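Local coordinates for uncharacterized protein (Chaetomium thermophilum, PDB 3LPZ) that probably acts in the Get pathway of tail-anchored protein biogenesis as an alpha-solenoid Get4 that binds Get5, at residues A[92-105]-A[134-146]. Numbering follows the deposited sequence.
Sequences VDGASRGKLLGCLR and GDPELHHVVGTLY
The Arg97 guanidinium meets Asp135 at its edge and carries Glu137 OE1 over one face. At the other end of the contact, Val141 CG1 lies over one face of the Arg105 guanidinium, 3.5 Å from Arg105 NH2, while two waters at its edge link NH2 and NH1 to Thr144 OG1. Side-on, Arg97 NE donates to Asp135 OD2 (2.8 Å) and Arg97 NH2 to Asp135 OD1 (2.9 Å), both nearly straight, with the carboxylate plane turned 24° from the guanidinium. Glu137 OE1 stands 3.7 Å from Arg97 NH1, a long, purely electrostatic salt bridge, because the oxygen sits well off the guanidinium plane. A bend at chi3 (-65°) swings the Arg97 head onto both acids. Asp135 is also the N-cap of its helix: OD2 takes Leu138 N on its anti side, from the face opposite Arg97 NE, and three N-H groups hold the carboxylate. A leucine in place of Arg97 would probably leave the Asp135 and Glu137 carboxylates close together without their shared positive charge. Between these polar ends, Leu101 CD2 packs on Leu138 CD2 (3.6 Å) and Val141, and Leu104 CG on Leu145 CD2 (3.7 Å). Helices 94-104 and 136-146 run nearly parallel, their axes 14° apart, as alternate helices of the alpha-solenoid; helix 112-128, between them in the chain, packs against both, through Leu104 on Val118 and Val142 on Met121, with helix 51-67 beside Cys103 and helix 152-159 beside Tyr146.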
# COMPACT_ATOMS: atom_id res chain seq x y z
N VAL A 92 -11.99 -0.76 15.32
CA VAL A 92 -11.13 -1.81 14.79
C VAL A 92 -10.52 -2.63 15.95
O VAL A 92 -9.92 -2.07 16.88
CB VAL A 92 -10.00 -1.21 13.91
CG1 VAL A 92 -9.07 -2.31 13.39
CG2 VAL A 92 -10.57 -0.40 12.74
N ASP A 93 -10.71 -3.94 15.91
CA ASP A 93 -10.14 -4.83 16.90
C ASP A 93 -9.95 -6.22 16.27
O ASP A 93 -10.26 -6.42 15.08
CB ASP A 93 -10.94 -4.86 18.23
CG ASP A 93 -12.32 -5.56 18.12
OD1 ASP A 93 -12.69 -6.13 17.06
OD2 ASP A 93 -13.05 -5.55 19.14
N GLY A 94 -9.43 -7.16 17.05
CA GLY A 94 -9.04 -8.44 16.48
C GLY A 94 -10.19 -9.20 15.85
O GLY A 94 -10.09 -9.72 14.73
N ALA A 95 -11.28 -9.30 16.59
CA ALA A 95 -12.45 -10.07 16.16
C ALA A 95 -13.17 -9.43 14.95
O ALA A 95 -13.61 -10.15 14.05
CB ALA A 95 -13.44 -10.30 17.36
N SER A 96 -13.30 -8.11 14.94
CA SER A 96 -13.99 -7.43 13.81
C SER A 96 -13.12 -7.51 12.55
O SER A 96 -13.61 -7.82 11.46
CB SER A 96 -14.34 -5.97 14.14
OG SER A 96 -13.18 -5.22 14.54
N ARG A 97 -11.81 -7.29 12.72
CA ARG A 97 -10.89 -7.42 11.60
C ARG A 97 -10.93 -8.89 11.11
O ARG A 97 -10.92 -9.13 9.92
CB ARG A 97 -9.44 -7.05 11.99
CG ARG A 97 -8.45 -7.06 10.80
CD ARG A 97 -6.95 -7.05 11.26
NE ARG A 97 -6.64 -5.78 11.95
CZ ARG A 97 -6.45 -5.64 13.26
NH1 ARG A 97 -6.49 -6.70 14.11
NH2 ARG A 97 -6.22 -4.42 13.74
N GLY A 98 -10.95 -9.85 12.04
CA GLY A 98 -10.97 -11.26 11.63
C GLY A 98 -12.20 -11.62 10.79
O GLY A 98 -12.12 -12.39 9.82
N LYS A 99 -13.36 -11.09 11.17
CA LYS A 99 -14.58 -11.35 10.39
C LYS A 99 -14.47 -10.75 8.99
O LYS A 99 -14.92 -11.37 8.01
CB LYS A 99 -15.81 -10.80 11.11
CG LYS A 99 -16.17 -11.60 12.35
CD LYS A 99 -17.41 -11.03 13.05
CE LYS A 99 -17.69 -11.74 14.40
NZ LYS A 99 -16.69 -11.38 15.45
N LEU A 100 -13.90 -9.55 8.89
CA LEU A 100 -13.78 -8.88 7.58
C LEU A 100 -12.78 -9.62 6.68
O LEU A 100 -13.04 -9.79 5.47
CB LEU A 100 -13.42 -7.39 7.73
CG LEU A 100 -14.54 -6.56 8.42
CD1 LEU A 100 -14.05 -5.14 8.73
CD2 LEU A 100 -15.80 -6.47 7.53
N LEU A 101 -11.67 -10.09 7.27
CA LEU A 101 -10.69 -10.90 6.50
C LEU A 101 -11.27 -12.23 6.08
O LEU A 101 -10.97 -12.73 5.00
CB LEU A 101 -9.38 -11.11 7.30
CG LEU A 101 -8.57 -9.84 7.55
CD1 LEU A 101 -7.47 -10.14 8.54
CD2 LEU A 101 -7.97 -9.28 6.23
N GLY A 102 -12.12 -12.81 6.93
CA GLY A 102 -12.80 -14.06 6.57
C GLY A 102 -13.67 -13.86 5.32
O GLY A 102 -13.73 -14.74 4.44
N CYS A 103 -14.38 -12.73 5.24
CA CYS A 103 -15.17 -12.42 4.03
C CYS A 103 -14.27 -12.15 2.81
O CYS A 103 -14.49 -12.71 1.72
CB CYS A 103 -16.10 -11.21 4.26
SG CYS A 103 -17.41 -11.51 5.49
N LEU A 104 -13.27 -11.29 3.02
CA LEU A 104 -12.35 -10.86 1.96
C LEU A 104 -11.76 -12.02 1.17
O LEU A 104 -11.74 -12.01 -0.08
CB LEU A 104 -11.18 -10.05 2.57
CG LEU A 104 -10.17 -9.45 1.56
CD1 LEU A 104 -10.87 -8.49 0.62
CD2 LEU A 104 -8.98 -8.72 2.27
N ARG A 105 -11.26 -13.02 1.91
CA ARG A 105 -10.53 -14.12 1.30
C ARG A 105 -11.47 -15.07 0.54
O ARG A 105 -11.01 -15.88 -0.24
CB ARG A 105 -9.76 -14.89 2.36
CG ARG A 105 -8.62 -14.06 2.97
CD ARG A 105 -7.72 -14.97 3.80
NE ARG A 105 -6.63 -14.30 4.51
CZ ARG A 105 -5.45 -13.96 3.98
NH1 ARG A 105 -5.22 -14.19 2.69
NH2 ARG A 105 -4.51 -13.38 4.74
N GLY A 134 -5.61 4.08 7.57
CA GLY A 134 -6.39 2.82 7.53
C GLY A 134 -5.63 1.70 8.21
O GLY A 134 -4.43 1.83 8.43
N ASP A 135 -6.30 0.61 8.56
CA ASP A 135 -5.69 -0.42 9.40
C ASP A 135 -4.51 -1.08 8.69
O ASP A 135 -4.65 -1.52 7.57
CB ASP A 135 -6.73 -1.45 9.82
CG ASP A 135 -6.14 -2.55 10.69
OD1 ASP A 135 -5.75 -2.25 11.85
OD2 ASP A 135 -6.08 -3.72 10.20
N PRO A 136 -3.32 -1.09 9.33
CA PRO A 136 -2.19 -1.68 8.62
C PRO A 136 -2.35 -3.15 8.18
O PRO A 136 -1.94 -3.50 7.06
CB PRO A 136 -1.06 -1.58 9.65
CG PRO A 136 -1.37 -0.25 10.37
CD PRO A 136 -2.89 -0.34 10.54
N GLU A 137 -2.91 -3.99 9.05
CA GLU A 137 -3.05 -5.43 8.72
C GLU A 137 -4.05 -5.61 7.57
O GLU A 137 -3.83 -6.43 6.68
CB GLU A 137 -3.48 -6.27 9.95
CG GLU A 137 -3.55 -7.76 9.70
CD GLU A 137 -3.83 -8.57 10.99
OE1 GLU A 137 -3.64 -8.06 12.13
OE2 GLU A 137 -4.27 -9.72 10.85
N LEU A 138 -5.12 -4.82 7.55
CA LEU A 138 -6.03 -4.88 6.40
C LEU A 138 -5.33 -4.46 5.11
O LEU A 138 -5.45 -5.14 4.07
CB LEU A 138 -7.29 -4.04 6.63
CG LEU A 138 -8.27 -4.51 7.71
CD1 LEU A 138 -9.44 -3.53 7.76
CD2 LEU A 138 -8.81 -5.94 7.42
N HIS A 139 -4.54 -3.37 5.17
CA HIS A 139 -3.74 -2.95 4.00
C HIS A 139 -2.76 -4.05 3.58
O HIS A 139 -2.60 -4.32 2.38
CB HIS A 139 -2.93 -1.67 4.27
CG HIS A 139 -3.72 -0.41 4.14
ND1 HIS A 139 -4.40 -0.07 2.98
CD2 HIS A 139 -3.95 0.61 5.01
CE1 HIS A 139 -5.00 1.10 3.14
NE2 HIS A 139 -4.74 1.54 4.36
N HIS A 140 -2.10 -4.68 4.55
CA HIS A 140 -1.21 -5.78 4.24
C HIS A 140 -1.90 -6.93 3.46
O HIS A 140 -1.42 -7.36 2.42
CB HIS A 140 -0.55 -6.35 5.49
CG HIS A 140 0.31 -7.54 5.18
ND1 HIS A 140 1.55 -7.41 4.60
CD2 HIS A 140 0.09 -8.87 5.34
CE1 HIS A 140 2.07 -8.62 4.41
NE2 HIS A 140 1.21 -9.52 4.86
N VAL A 141 -2.98 -7.45 4.02
CA VAL A 141 -3.70 -8.53 3.38
C VAL A 141 -4.26 -8.17 1.98
O VAL A 141 -4.09 -8.93 1.05
CB VAL A 141 -4.77 -9.12 4.31
CG1 VAL A 141 -5.54 -10.26 3.57
CG2 VAL A 141 -4.08 -9.66 5.61
N VAL A 142 -4.88 -7.00 1.84
CA VAL A 142 -5.39 -6.56 0.54
C VAL A 142 -4.20 -6.46 -0.42
O VAL A 142 -4.26 -6.91 -1.57
CB VAL A 142 -6.11 -5.18 0.66
CG1 VAL A 142 -6.38 -4.56 -0.73
CG2 VAL A 142 -7.42 -5.34 1.47
N GLY A 143 -3.10 -5.89 0.07
CA GLY A 143 -1.90 -5.75 -0.74
C GLY A 143 -1.37 -7.10 -1.20
O GLY A 143 -1.01 -7.24 -2.39
N THR A 144 -1.34 -8.09 -0.31
CA THR A 144 -0.86 -9.43 -0.71
C THR A 144 -1.79 -10.12 -1.71
O THR A 144 -1.33 -10.82 -2.63
CB THR A 144 -0.58 -10.38 0.46
OG1 THR A 144 -1.84 -10.76 1.07
CG2 THR A 144 0.32 -9.69 1.49
N LEU A 145 -3.09 -9.92 -1.55
CA LEU A 145 -4.05 -10.43 -2.51
C LEU A 145 -3.82 -9.83 -3.89
O LEU A 145 -3.82 -10.55 -4.89
CB LEU A 145 -5.49 -10.17 -2.01
CG LEU A 145 -6.33 -11.29 -1.38
CD1 LEU A 145 -5.55 -12.47 -0.75
CD2 LEU A 145 -7.34 -10.69 -0.39
N TYR A 146 -3.65 -8.51 -3.95
CA TYR A 146 -3.35 -7.85 -5.23
C TYR A 146 -2.06 -8.37 -5.89
O TYR A 146 -2.05 -8.62 -7.11
CB TYR A 146 -3.32 -6.31 -5.13
CG TYR A 146 -4.67 -5.66 -4.86
CD1 TYR A 146 -5.88 -6.33 -5.10
CD2 TYR A 146 -4.74 -4.34 -4.40
CE1 TYR A 146 -7.13 -5.69 -4.84
CE2 TYR A 146 -5.97 -3.71 -4.15
CZ TYR A 146 -7.15 -4.39 -4.38
OH TYR A 146 -8.35 -3.76 -4.12
O HOH W 1 -2.09 -12.37 3.44
O HOH W 2 -2.86 -13.39 0.95